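Local coordinates for putative branched-chain amino acid ABC transporter (Chromobacterium violaceum, PDB 4PYR), which probably acts as a periplasmic-binding-protein-like lipoprotein that regulates an enzyme, and binds glutathione, at residues 104-109 with 132-137; 115-120 with 140-145; 54-59 with 79-84. All coordinates share one frame; numbering follows the deposited sequence. Where two conformers were deposited one is given.

Contact 1 of 3, residues 104-109 with 132-137. With GSH (glutathione), chain B.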
ATOM      1  N   LEU A 104       2.714  -0.843   1.260  1.00 25.44           N
ATOM      2  CA  LEU A 104       1.264  -0.811   1.158  1.00 25.81           C
ATOM      3  C   LEU A 104       0.618  -0.576   2.520  1.00 28.90           C
ATOM      4  O   LEU A 104      -0.475  -1.058   2.776  1.00 31.93           O
ATOM      5  CB  LEU A 104       0.781  -2.139   0.534  1.00 27.35           C
ATOM      6  CG  LEU A 104       1.448  -2.436  -0.801  1.00 26.94           C
ATOM      7  CD1 LEU A 104       0.927  -3.758  -1.333  1.00 29.99           C
ATOM      8  CD2 LEU A 104       1.258  -1.298  -1.812  1.00 25.17           C
ATOM      9  N   ILE A 105       1.248   0.222   3.370  1.00 28.04           N
ATOM     10  CA  ILE A 105       0.751   0.394   4.763  1.00 26.80           C
ATOM     11  C   ILE A 105      -0.710   0.774   4.825  1.00 24.76           C
ATOM     12  O   ILE A 105      -1.159   1.787   4.262  1.00 25.25           O
ATOM     13  CB  ILE A 105       1.529   1.460   5.572  1.00 31.64           C
ATOM     14  CG1 ILE A 105       1.720   2.768   4.801  1.00 35.10           C
ATOM     15  CG2 ILE A 105       2.849   0.900   6.028  1.00 38.92           C
ATOM     16  CD1 ILE A 105       2.154   3.896   5.720  1.00 38.40           C
ATOM     17  N   VAL A 106      -1.464  -0.014   5.565  1.00 27.01           N
ATOM     18  CA  VAL A 106      -2.895   0.123   5.565  1.00 27.94           C
ATOM     19  C   VAL A 106      -3.417   1.398   6.170  1.00 21.04           C
ATOM     20  O   VAL A 106      -4.467   1.895   5.737  1.00 20.05           O
ATOM     21  CB  VAL A 106      -3.523  -1.094   6.222  1.00 28.04           C
ATOM     22  CG1 VAL A 106      -3.063  -2.329   5.452  1.00 28.37           C
ATOM     23  CG2 VAL A 106      -3.182  -1.151   7.726  1.00 28.60           C
ATOM     24  N   GLU A 107      -2.696   1.943   7.156  1.00 22.19           N
ATOM     25  CA  GLU A 107      -3.140   3.158   7.805  1.00 22.25           C
ATOM     26  C   GLU A 107      -3.274   4.280   6.791  1.00 19.30           C
ATOM     27  O   GLU A 107      -4.141   5.151   6.925  1.00 21.22           O
ATOM     28  CB  GLU A 107      -2.158   3.566   8.903  1.00 23.86           C
ATOM     29  CG  GLU A 107      -2.347   2.820  10.223  1.00 26.16           C
ATOM     30  CD  GLU A 107      -1.592   1.523  10.313  1.00 25.66           C
ATOM     31  OE1 GLU A 107      -0.977   1.079   9.316  1.00 31.02           O
ATOM     32  OE2 GLU A 107      -1.630   0.896  11.398  1.00 30.20           O
ATOM     33  N   GLY A 108      -2.384   4.283   5.782  1.00 21.50           N
ATOM     34  CA  GLY A 108      -2.460   5.268   4.726  1.00 19.80           C
ATOM     35  C   GLY A 108      -3.783   5.249   3.987  1.00 19.51           C
ATOM     36  O   GLY A 108      -4.341   6.274   3.674  1.00 20.36           O
ATOM     37  N   GLU A 109      -4.328   4.072   3.779  1.00 19.62           N
ATOM     38  CA  GLU A 109      -5.588   4.000   3.080  1.00 18.36           C
ATOM     39  C   GLU A 109      -6.739   4.459   3.990  1.00 18.04           C
ATOM     40  O   GLU A 109      -7.652   5.174   3.555  1.00 17.47           O
ATOM     41  CB  GLU A 109      -5.812   2.577   2.579  1.00 18.35           C
ATOM     42  CG  GLU A 109      -4.772   2.131   1.568  1.00 20.80           C
ATOM     43  CD  GLU A 109      -5.114   0.837   0.868  1.00 21.53           C
ATOM     44  OE1 GLU A 109      -6.255   0.381   1.067  1.00 22.56           O
ATOM     45  OE2 GLU A 109      -4.260   0.350   0.094  1.00 21.92           O
ATOM     46  N   ASP A 132     -10.441  -8.171  13.993  1.00 23.17           N
ATOM     47  CA  ASP A 132      -9.160  -8.704  13.565  1.00 24.43           C
ATOM     48  C   ASP A 132      -8.165  -7.546  13.603  1.00 24.49           C
ATOM     49  O   ASP A 132      -8.567  -6.378  13.582  1.00 21.10           O
ATOM     50  CB  ASP A 132      -9.246  -9.279  12.149  1.00 24.00           C
ATOM     51  CG  ASP A 132      -9.734  -8.271  11.159  1.00 27.75           C
ATOM     52  OD1 ASP A 132     -10.947  -8.027  11.175  1.00 28.93           O
ATOM     53  OD2 ASP A 132      -8.931  -7.647  10.450  1.00 28.79           O
ATOM     54  N   ALA A 133      -6.883  -7.872  13.613  1.00 26.49           N
ATOM     55  CA  ALA A 133      -5.860  -6.845  13.832  1.00 25.82           C
ATOM     56  C   ALA A 133      -5.838  -5.792  12.720  1.00 24.89           C
ATOM     57  O   ALA A 133      -5.649  -4.588  12.989  1.00 23.11           O
ATOM     58  CB  ALA A 133      -4.499  -7.490  13.987  1.00 30.32           C
ATOM     59  N   LEU A 134      -6.035  -6.197  11.469  1.00 22.46           N
ATOM     60  CA  LEU A 134      -5.974  -5.214  10.358  1.00 22.25           C
ATOM     61  C   LEU A 134      -7.133  -4.253  10.511  1.00 22.06           C
ATOM     62  O   LEU A 134      -6.979  -3.049  10.383  1.00 19.66           O
ATOM     63  CB  LEU A 134      -6.054  -5.892   8.947  1.00 25.68           C
ATOM     64  CG  LEU A 134      -6.448  -4.955   7.770  1.00 23.97           C
ATOM     65  CD1 LEU A 134      -5.362  -3.922   7.621  1.00 31.07           C
ATOM     66  CD2 LEU A 134      -6.642  -5.659   6.438  1.00 27.10           C
ATOM     67  N   SER A 135      -8.340  -4.788  10.769  1.00 19.16           N
ATOM     68  CA  SER A 135      -9.487  -3.923  10.854  1.00 18.03           C
ATOM     69  C   SER A 135      -9.285  -2.916  11.986  1.00 17.21           C
ATOM     70  O   SER A 135      -9.697  -1.780  11.876  1.00 15.78           O
ATOM     71  CB  SER A 135     -10.719  -4.739  11.163  1.00 20.30           C
ATOM     72  OG  SER A 135     -11.032  -5.549  10.049  1.00 21.22           O
ATOM     73  N   GLN A 136      -8.715  -3.376  13.083  1.00 19.35           N
ATOM     74  CA  GLN A 136      -8.584  -2.470  14.246  1.00 18.71           C
ATOM     75  C   GLN A 136      -7.570  -1.397  13.967  1.00 19.80           C
ATOM     76  O   GLN A 136      -7.804  -0.294  14.351  1.00 18.99           O
ATOM     77  CB  GLN A 136      -8.213  -3.239  15.510  1.00 19.62           C
ATOM     78  CG  GLN A 136      -9.251  -4.255  15.916  1.00 24.42           C
ATOM     79  CD  GLN A 136     -10.255  -3.742  16.890  1.00 25.76           C
ATOM     80  OE1 GLN A 136     -10.723  -2.591  16.777  1.00 29.55           O
ATOM     81  NE2 GLN A 136     -10.652  -4.616  17.850  1.00 27.67           N
ATOM     82  N   ARG A 137      -6.532  -1.716  13.203  1.00 19.10           N
ATOM     83  CA  ARG A 137      -5.542  -0.698  12.776  1.00 18.56           C
ATOM     84  C   ARG A 137      -6.170   0.321  11.855  1.00 19.25           C
ATOM     85  O   ARG A 137      -5.929   1.521  11.977  1.00 20.19           O
ATOM     86  CB  ARG A 137      -4.382  -1.356  12.065  1.00 20.38           C
ATOM     87  CG  ARG A 137      -3.396  -1.993  13.031  1.00 22.89           C
ATOM     88  CD  ARG A 137      -2.254  -2.756  12.338  1.00 28.68           C
ATOM     89  NE  ARG A 137      -1.533  -1.897  11.411  1.00 29.65           N
ATOM     90  CZ  ARG A 137      -0.560  -2.290  10.587  1.00 32.79           C
ATOM     91  NH1 ARG A 137      -0.164  -3.562  10.538  1.00 39.63           N
ATOM     92  NH2 ARG A 137       0.008  -1.392   9.795  1.00 36.58           N
TER
HETATM   93  N1  GSH B 401       3.977  -0.586  11.723  1.00 38.10           N
HETATM   94  CA1 GSH B 401       2.939  -1.592  11.662  1.00 37.78           C
HETATM   95  C1  GSH B 401       2.113  -1.638  12.931  1.00 36.28           C
HETATM   96  O11 GSH B 401       1.543  -0.599  13.363  1.00 39.60           O
HETATM   97  O12 GSH B 401       1.977  -2.742  13.510  1.00 45.47           O
HETATM   98  CB1 GSH B 401       3.548  -2.973  11.384  1.00 36.77           C
HETATM   99  CG1 GSH B 401       4.395  -3.029  10.114  1.00 35.67           C
HETATM  100  CD1 GSH B 401       3.553  -2.783   8.899  1.00 36.57           C
HETATM  101  OE1 GSH B 401       2.392  -2.427   9.041  1.00 34.84           O
HETATM  102  N2  GSH B 401       4.182  -2.997   7.722  1.00 39.56           N
HETATM  103  CA2 GSH B 401       3.586  -2.835   6.388  1.00 40.65           C
HETATM  104  C2  GSH B 401       3.370  -4.184   5.772  1.00 44.59           C
HETATM  105  O2  GSH B 401       3.114  -5.001   6.663  1.00 47.15           O
HETATM  106  CB2 GSH B 401       4.486  -1.960   5.536  1.00 43.88           C
HETATM  107  SG2 GSH B 401       5.475  -0.899   6.578  1.00 47.24           S
HETATM  108  N3  GSH B 401       3.442  -4.514   4.428  1.00 38.98           N
HETATM  109  CA3 GSH B 401       3.566  -3.678   3.197  1.00 40.09           C
HETATM  110  C3  GSH B 401       4.588  -4.130   2.149  1.00 42.73           C
HETATM  111  O31 GSH B 401       4.390  -3.901   0.913  1.00 36.61           O
HETATM  112  O32 GSH B 401       5.611  -4.728   2.538  1.00 36.41           O
HETATM  113  O   HOH W   1       0.364  -2.278   6.922  1.00 32.01           O
HETATM  114  O   HOH W   2      -3.512   2.174  13.159  1.00 24.73           O
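R137 NH2 is the shared polar atom of this contact, donating to both E107 and glutathione. Its bond to E107 OE1 is 2.7 Å long and enters through the syn lone pair of that oxygen. R137 NE reaches E107 OE2 at 2.8 Å, so the carboxylate takes a side-on, two-nitrogen salt bridge, its plane turned 30° from the guanidinium. A bend at chi2 (88°) brings the E107 carboxylate to the guanidinium edge. R137 NH2 also donates to glutathione OE1 at 2.7 Å, and NH1 adds a weak bond to the same oxygen. A water accepts from V106 N and, weakly, from R137 NH2 while donating to glutathione OE1. The guanidinium is sandwiched as well: glutathione C1 lies 3.6 Å above the centre of one face, and V106 CG2 covers the opposite face, 3.8 Å from R137 NH2. V106 CG2 also meets L134 CD1 at 3.5 Å. The salt bridge would be expected to fix the rotation of the guanidinium that donates to the gamma-glutamyl carbonyl oxygen OE1. With I105 CG2 against the glutathione thiol and L104 beside its glycyl carboxylate, the contact forms one wall of a ligand pocket in the cleft of a two-lobed, type I periplasmic-binding-protein-like fold.

Contact 2 of 3, residues 115-120 with 140-145; sequences RLMRDD and KAFADE
The selenium of M117, a selenomethionine in this crystal, abuts the ring edge of F142 where helices 106-119 and 133-150 lie side by side on one face of a sheet. The setting is the alpha/beta layering of a periplasmic-binding-protein-like lobe: helix 106-119 runs into strand 125-129, and helix 133-150 crosses over from that strand to its parallel neighbour 155-158. The inner half of the contact is the packed one. M117 SE is 3.7 Å from F142 CZ and equally close to CE2, and it stands 4.8 Å from the ring centroid, 76° off the ring normal. This is a Met-aromatic contact of the edge-on kind, in which the selenium meets the ring rim and not its pi face. F142 reaches across because its CG is anti to the backbone N (chi1 -177°), carrying the ring to the neighbouring helix, while M117, extended at chi2, carries SE to the ring edge and its bend at chi3 turns only the terminal methyl CE. Beneath the pair, both side chains rest on A178 of strand 176-180, with L127 under F142 and P125 under M117.

The outer half is looser and faces solvent. Here R115, an exposed residue, reaches over to E145 and joins it through a single bond of a salt bridge. Unlike a paired, coplanar ion pair, this bridge between the helices has the guanidinium and carboxylate almost perpendicular: R115 NH1 donates to E145 OE2 at 2.9 Å, the oxygen lying in the guanidinium plane but being met from above its own carboxylate, 77° out of that plane.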
ATOM      1  N   ARG A 115     -10.474  11.336   4.477  1.00 21.91           N
ATOM      2  CA  ARG A 115     -10.442  12.509   3.630  1.00 24.32           C
ATOM      3  C   ARG A 115     -11.430  12.468   2.454  1.00 21.01           C
ATOM      4  O   ARG A 115     -12.079  13.480   2.164  1.00 23.34           O
ATOM      5  CB  ARG A 115      -8.992  12.768   3.174  1.00 24.27           C
ATOM      6  CG  ARG A 115      -8.069  13.090   4.352  1.00 27.70           C
ATOM      7  CD  ARG A 115      -6.766  13.719   3.905  1.00 31.45           C
ATOM      8  NE  ARG A 115      -5.871  12.752   3.283  1.00 32.19           N
ATOM      9  CZ  ARG A 115      -4.944  12.043   3.941  1.00 35.70           C
ATOM     10  NH1 ARG A 115      -4.782  12.162   5.256  1.00 39.32           N
ATOM     11  NH2 ARG A 115      -4.180  11.189   3.273  1.00 36.82           N
ATOM     12  N   LEU A 116     -11.578  11.295   1.829  1.00 21.06           N
ATOM     13  CA  LEU A 116     -12.544  11.099   0.726  1.00 23.07           C
ATOM     14  C   LEU A 116     -13.953  11.372   1.207  1.00 21.94           C
ATOM     15  O   LEU A 116     -14.768  12.039   0.540  1.00 21.09           O
ATOM     16  CB  LEU A 116     -12.498   9.672   0.131  1.00 23.00           C
ATOM     17  CG  LEU A 116     -13.600   9.284  -0.887  1.00 23.14           C
ATOM     18  CD1 LEU A 116     -13.554  10.139  -2.138  1.00 32.37           C
ATOM     19  CD2 LEU A 116     -13.471   7.814  -1.245  1.00 23.11           C
HETATM   20  N   MSE A 117     -14.254  10.831   2.381  1.00 19.74           N
HETATM   21  CA  MSE A 117     -15.583  11.006   2.885  1.00 20.40           C
HETATM   22  C   MSE A 117     -15.906  12.410   3.262  1.00 21.19           C
HETATM   23  O   MSE A 117     -17.044  12.869   3.084  1.00 21.39           O
HETATM   24  CB  MSE A 117     -15.745  10.024   4.006  1.00 17.57           C
HETATM   25  CG  MSE A 117     -15.981   8.596   3.491  1.00 18.57           C
HETATM   26 SE   MSE A 117     -16.008   7.241   4.895  1.00 21.68          SE
HETATM   27  CE  MSE A 117     -17.931   7.441   5.294  1.00 21.45           C
ATOM     28  N   ARG A 118     -14.923  13.142   3.789  0.50 20.73           N
ATOM     29  CA  ARG A 118     -15.086  14.565   3.989  0.50 23.78           C
ATOM     30  C   ARG A 118     -15.350  15.309   2.689  0.50 23.70           C
ATOM     31  O   ARG A 118     -16.265  16.121   2.595  0.50 23.60           O
ATOM     32  CB  ARG A 118     -13.836  15.119   4.658  0.50 25.29           C
ATOM     33  CG  ARG A 118     -13.776  14.779   6.118  0.50 24.97           C
ATOM     34  CD  ARG A 118     -14.896  15.493   6.837  0.50 28.90           C
ATOM     35  NE  ARG A 118     -14.561  16.871   7.189  0.50 26.04           N
ATOM     36  CZ  ARG A 118     -15.271  17.585   8.057  0.50 32.15           C
ATOM     37  NH1 ARG A 118     -16.319  17.009   8.641  0.50 30.31           N
ATOM     38  NH2 ARG A 118     -14.932  18.822   8.354  0.50 32.47           N
ATOM     39  N   ASP A 119     -14.558  15.009   1.673  1.00 24.06           N
ATOM     40  CA  ASP A 119     -14.789  15.605   0.368  1.00 25.46           C
ATOM     41  C   ASP A 119     -16.202  15.377  -0.154  1.00 25.32           C
ATOM     42  O   ASP A 119     -16.811  16.273  -0.752  1.00 27.29           O
ATOM     43  CB  ASP A 119     -13.834  15.070  -0.669  1.00 26.51           C
ATOM     44  CG  ASP A 119     -13.767  15.991  -1.853  1.00 27.80           C
ATOM     45  OD1 ASP A 119     -13.597  17.224  -1.635  1.00 30.22           O
ATOM     46  OD2 ASP A 119     -13.948  15.493  -2.978  1.00 30.68           O
ATOM     47  N   ASP A 120     -16.707  14.166   0.100  1.00 24.42           N
ATOM     48  CA  ASP A 120     -18.069  13.767  -0.298  1.00 25.02           C
ATOM     49  C   ASP A 120     -19.172  14.293   0.658  1.00 26.75           C
ATOM     50  O   ASP A 120     -20.306  13.828   0.592  1.00 28.31           O
ATOM     51  CB  ASP A 120     -18.194  12.224  -0.346  1.00 23.89           C
ATOM     52  CG  ASP A 120     -17.511  11.564  -1.544  1.00 24.33           C
ATOM     53  OD1 ASP A 120     -17.043  12.285  -2.444  1.00 25.87           O
ATOM     54  OD2 ASP A 120     -17.493  10.273  -1.596  1.00 24.17           O
ATOM     55  N   LYS A 140      -8.640   2.711  13.873  1.00 17.21           N
ATOM     56  CA  LYS A 140      -7.911   3.767  14.639  1.00 18.74           C
ATOM     57  C   LYS A 140      -7.407   4.865  13.705  1.00 19.12           C
ATOM     58  O   LYS A 140      -7.594   6.073  13.983  1.00 19.78           O
ATOM     59  CB  LYS A 140      -6.764   3.114  15.440  1.00 20.45           C
ATOM     60  CG  LYS A 140      -5.766   4.081  16.081  1.00 22.83           C
ATOM     61  CD  LYS A 140      -6.418   4.932  17.141  1.00 23.88           C
ATOM     62  CE  LYS A 140      -5.330   5.547  18.015  1.00 25.80           C
ATOM     63  NZ  LYS A 140      -5.653   6.812  18.752  1.00 24.84           N
ATOM     64  N   ALA A 141      -6.770   4.457  12.603  1.00 17.10           N
ATOM     65  CA  ALA A 141      -6.228   5.417  11.672  1.00 17.18           C
ATOM     66  C   ALA A 141      -7.315   6.276  11.045  1.00 16.99           C
ATOM     67  O   ALA A 141      -7.146   7.469  10.873  1.00 19.64           O
ATOM     68  CB  ALA A 141      -5.383   4.710  10.635  1.00 18.33           C
ATOM     69  N   PHE A 142      -8.459   5.640  10.669  1.00 17.08           N
ATOM     70  CA  PHE A 142      -9.577   6.414  10.165  1.00 15.97           C
ATOM     71  C   PHE A 142     -10.069   7.452  11.202  1.00 17.39           C
ATOM     72  O   PHE A 142     -10.288   8.629  10.905  1.00 17.90           O
ATOM     73  CB  PHE A 142     -10.713   5.465   9.721  1.00 16.05           C
ATOM     74  CG  PHE A 142     -11.881   6.182   9.130  1.00 14.75           C
ATOM     75  CD1 PHE A 142     -12.780   6.877   9.928  1.00 16.18           C
ATOM     76  CD2 PHE A 142     -12.078   6.185   7.764  1.00 16.07           C
ATOM     77  CE1 PHE A 142     -13.819   7.589   9.369  1.00 16.12           C
ATOM     78  CE2 PHE A 142     -13.121   6.890   7.211  1.00 15.19           C
ATOM     79  CZ  PHE A 142     -14.021   7.562   7.994  1.00 18.14           C
ATOM     80  N   ALA A 143     -10.308   6.969  12.402  1.00 17.55           N
ATOM     81  CA  ALA A 143     -10.884   7.765  13.449  1.00 19.55           C
ATOM     82  C   ALA A 143      -9.956   8.935  13.794  1.00 19.93           C
ATOM     83  O   ALA A 143     -10.423  10.051  13.977  1.00 20.33           O
ATOM     84  CB  ALA A 143     -11.108   6.900  14.652  1.00 20.57           C
ATOM     85  N   ASP A 144      -8.670   8.670  13.829  1.00 19.11           N
ATOM     86  CA  ASP A 144      -7.716   9.767  14.147  1.00 20.99           C
ATOM     87  C   ASP A 144      -7.758  10.852  13.074  1.00 17.68           C
ATOM     88  O   ASP A 144      -7.684  12.080  13.387  1.00 24.05           O
ATOM     89  CB  ASP A 144      -6.304   9.222  14.287  1.00 22.10           C
ATOM     90  CG  ASP A 144      -6.065   8.518  15.627  1.00 25.59           C
ATOM     91  OD1 ASP A 144      -6.925   8.590  16.536  1.00 29.15           O
ATOM     92  OD2 ASP A 144      -5.029   7.849  15.784  1.00 26.55           O
ATOM     93  N   GLU A 145      -7.759  10.424  11.811  1.00 19.34           N
ATOM     94  CA  GLU A 145      -7.811  11.358  10.708  1.00 18.61           C
ATOM     95  C   GLU A 145      -9.111  12.162  10.689  1.00 20.20           C
ATOM     96  O   GLU A 145      -9.106  13.363  10.485  1.00 21.40           O
ATOM     97  CB  GLU A 145      -7.600  10.637   9.381  1.00 17.39           C
ATOM     98  CG  GLU A 145      -7.433  11.596   8.202  1.00 18.24           C
ATOM     99  CD  GLU A 145      -6.124  12.391   8.220  1.00 25.93           C
ATOM    100  OE1 GLU A 145      -5.079  12.003   8.810  1.00 30.83           O
ATOM    101  OE2 GLU A 145      -6.126  13.419   7.532  1.00 26.36           O
TER

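Contact 3 of 3, residues 54-59 with 79-84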
ATOM      1  N   ALA A  54      28.209  -5.823  -1.494  1.00 33.81           N
ATOM      2  CA  ALA A  54      28.810  -6.332  -2.728  1.00 35.06           C
ATOM      3  C   ALA A  54      28.127  -5.777  -4.010  1.00 31.52           C
ATOM      4  O   ALA A  54      28.773  -5.648  -5.064  1.00 33.98           O
ATOM      5  CB  ALA A  54      28.824  -7.861  -2.726  1.00 32.96           C
ATOM      6  N   ALA A  55      26.830  -5.478  -3.924  1.00 29.22           N
ATOM      7  CA  ALA A  55      26.095  -4.893  -5.042  1.00 29.55           C
ATOM      8  C   ALA A  55      26.672  -3.483  -5.296  1.00 28.22           C
ATOM      9  O   ALA A  55      27.001  -3.138  -6.417  1.00 28.99           O
ATOM     10  CB  ALA A  55      24.601  -4.861  -4.743  1.00 27.55           C
ATOM     11  N   VAL A  56      26.856  -2.720  -4.225  1.00 29.82           N
ATOM     12  CA  VAL A  56      27.449  -1.379  -4.313  1.00 32.14           C
ATOM     13  C   VAL A  56      28.881  -1.435  -4.849  1.00 35.18           C
ATOM     14  O   VAL A  56      29.250  -0.658  -5.746  1.00 36.53           O
ATOM     15  CB  VAL A  56      27.401  -0.716  -2.926  1.00 33.17           C
ATOM     16  CG1 VAL A  56      28.313   0.522  -2.842  1.00 38.07           C
ATOM     17  CG2 VAL A  56      25.979  -0.345  -2.586  1.00 29.26           C
ATOM     18  N   ALA A  57      29.680  -2.354  -4.307  1.00 36.49           N
ATOM     19  CA  ALA A  57      31.015  -2.613  -4.819  1.00 38.84           C
ATOM     20  C   ALA A  57      30.975  -2.951  -6.309  1.00 34.84           C
ATOM     21  O   ALA A  57      31.892  -2.634  -7.017  1.00 46.31           O
ATOM     22  CB  ALA A  57      31.710  -3.725  -4.031  1.00 44.10           C
ATOM     23  N   ASP A  58      29.895  -3.577  -6.791  1.00 39.39           N
ATOM     24  CA  ASP A  58      29.797  -3.887  -8.216  1.00 37.31           C
ATOM     25  C   ASP A  58      29.175  -2.778  -9.087  1.00 37.98           C
ATOM     26  O   ASP A  58      28.891  -3.016 -10.246  1.00 39.11           O
ATOM     27  CB  ASP A  58      29.017  -5.192  -8.439  1.00 34.51           C
ATOM     28  CG  ASP A  58      29.297  -5.795  -9.818  1.00 35.19           C
ATOM     29  OD1 ASP A  58      30.422  -6.287 -10.049  1.00 38.91           O
ATOM     30  OD2 ASP A  58      28.358  -5.760 -10.664  1.00 38.66           O
ATOM     31  N   GLY A  59      28.926  -1.591  -8.546  1.00 34.05           N
ATOM     32  CA  GLY A  59      28.549  -0.452  -9.383  1.00 33.97           C
ATOM     33  C   GLY A  59      27.069  -0.117  -9.358  1.00 31.15           C
ATOM     34  O   GLY A  59      26.619   0.760 -10.101  1.00 32.93           O
ATOM     35  N   VAL A  79      23.812   2.008   4.626  1.00 37.48           N
ATOM     36  CA  VAL A  79      23.183   2.533   3.394  1.00 30.92           C
ATOM     37  C   VAL A  79      23.982   3.708   2.870  1.00 32.71           C
ATOM     38  O   VAL A  79      24.222   4.719   3.580  1.00 43.36           O
ATOM     39  CB  VAL A  79      21.682   2.872   3.574  1.00 31.96           C
ATOM     40  CG1 VAL A  79      21.152   3.745   2.435  1.00 34.33           C
ATOM     41  CG2 VAL A  79      20.900   1.562   3.635  1.00 31.35           C
ATOM     42  N   THR A  80      24.483   3.526   1.653  1.00 34.52           N
ATOM     43  CA  THR A  80      25.335   4.561   1.041  1.00 35.64           C
ATOM     44  C   THR A  80      24.906   4.999  -0.354  1.00 26.72           C
ATOM     45  O   THR A  80      25.431   5.971  -0.868  1.00 35.91           O
ATOM     46  CB  THR A  80      26.771   4.080   0.910  1.00 33.81           C
ATOM     47  OG1 THR A  80      26.764   2.867   0.156  1.00 35.96           O
ATOM     48  CG2 THR A  80      27.399   3.872   2.288  1.00 44.32           C
ATOM     49  N   VAL A  81      23.979   4.270  -0.964  1.00 30.65           N
ATOM     50  CA  VAL A  81      23.310   4.729  -2.169  1.00 22.54           C
ATOM     51  C   VAL A  81      21.794   4.785  -1.888  1.00 27.16           C
ATOM     52  O   VAL A  81      21.313   4.152  -0.936  1.00 28.64           O
ATOM     53  CB  VAL A  81      23.590   3.826  -3.387  1.00 25.87           C
ATOM     54  CG1 VAL A  81      25.056   3.716  -3.650  1.00 26.59           C
ATOM     55  CG2 VAL A  81      22.918   2.448  -3.263  1.00 26.14           C
ATOM     56  N   PRO A  82      21.055   5.601  -2.653  1.00 26.57           N
ATOM     57  CA  PRO A  82      19.630   5.694  -2.416  1.00 22.49           C
ATOM     58  C   PRO A  82      19.039   4.315  -2.379  1.00 23.88           C
ATOM     59  O   PRO A  82      19.292   3.534  -3.298  1.00 21.52           O
ATOM     60  CB  PRO A  82      19.136   6.534  -3.582  1.00 24.49           C
ATOM     61  CG  PRO A  82      20.297   7.338  -4.006  1.00 25.97           C
ATOM     62  CD  PRO A  82      21.468   6.409  -3.813  1.00 28.28           C
ATOM     63  N   THR A  83      18.300   4.015  -1.308  1.00 22.37           N
ATOM     64  CA  THR A  83      17.805   2.666  -1.101  1.00 22.13           C
ATOM     65  C   THR A  83      16.340   2.720  -0.770  1.00 20.39           C
ATOM     66  O   THR A  83      15.921   3.420   0.140  1.00 23.23           O
ATOM     67  CB  THR A  83      18.633   2.010   0.004  1.00 23.61           C
ATOM     68  OG1 THR A  83      19.979   1.975  -0.437  1.00 23.08           O
ATOM     69  CG2 THR A  83      18.189   0.623   0.306  1.00 23.44           C
ATOM     70  N   LEU A  84      15.570   2.006  -1.601  1.00 19.42           N
ATOM     71  CA  LEU A  84      14.122   1.973  -1.472  1.00 18.82           C
ATOM     72  C   LEU A  84      13.707   0.674  -0.823  1.00 18.09           C
ATOM     73  O   LEU A  84      13.443  -0.337  -1.510  1.00 18.25           O
ATOM     74  CB  LEU A  84      13.463   2.140  -2.851  1.00 18.69           C
ATOM     75  CG  LEU A  84      11.969   2.323  -2.752  1.00 18.24           C
ATOM     76  CD1 LEU A  84      11.533   3.643  -2.166  1.00 20.10           C
ATOM     77  CD2 LEU A  84      11.439   2.146  -4.174  1.00 18.47           C
TER
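V56 and V81 make the apolar contact between the end of helix 48-57 and the turn leading into strand 83-85. V56 CG2 lies 4.2 Å from V81 CG2, and the two side chains run antiparallel, one methyl beside the other, at the outer limit of van der Waals touch. The other branch of V56 serves a second neighbour: CG1, anti to the backbone N (chi1 165°), comes within 4.1 Å of T80 OG1, methyl against hydroxyl oxygen.

The helix ends just beyond V56 in a Schellman motif. G59, with positive phi, is its C-prime residue; G59 N bonds to V56 O at 3.0 Å, and V60 N returns to A55 O. The chain then enters strand 62-64, which completes the beta-alpha-beta unit begun by strand 36-42 in a parallel sheet of strand order 2-1-3-4-5, as in a Rossmann-like lobe. Strand 83-85 lies next to strand 62-64 in that sheet, and L84 forms backbone bonds with V63 and G65. V81 also packs on V63.

Hydrogen bonding shapes the second segment from within. T83 OG1 donates to V81 O at 2.6 Å, approaching from above the carbonyl plane, 38° out of it, and so spans the proline between them. Y52, one helical turn before V56, ties the same segment to the helix: its hydroxyl is bonded to T83 OG1 and T80 N, and weakly to V81 N. Outside the two segments, D58 at the helix end pairs its OD2 with R3 NH1, a charged link to strand 2-8.

How the contacts relate
Contacts 1 and 2 join the same two helices, 106-119 and 133-150, and touch where E107 CG packs on A141 CB, 3.6 Å apart. Contact 1 sits at the N-terminal ends of these helices, a surface site dominated by charge and ligand; contact 2, farther along, is partly buried and divides into an apolar layer over the mixed sheet and a salt bridge outside. Contact 3 belongs to the other lobe, with the five-stranded parallel sheet, and precedes both in the chain. Its centre is about 32 Å from that of contact 1 and about 39 Å from that of contact 2; like contact 1 it lies at the surface, but it relies on sparse methyl packing.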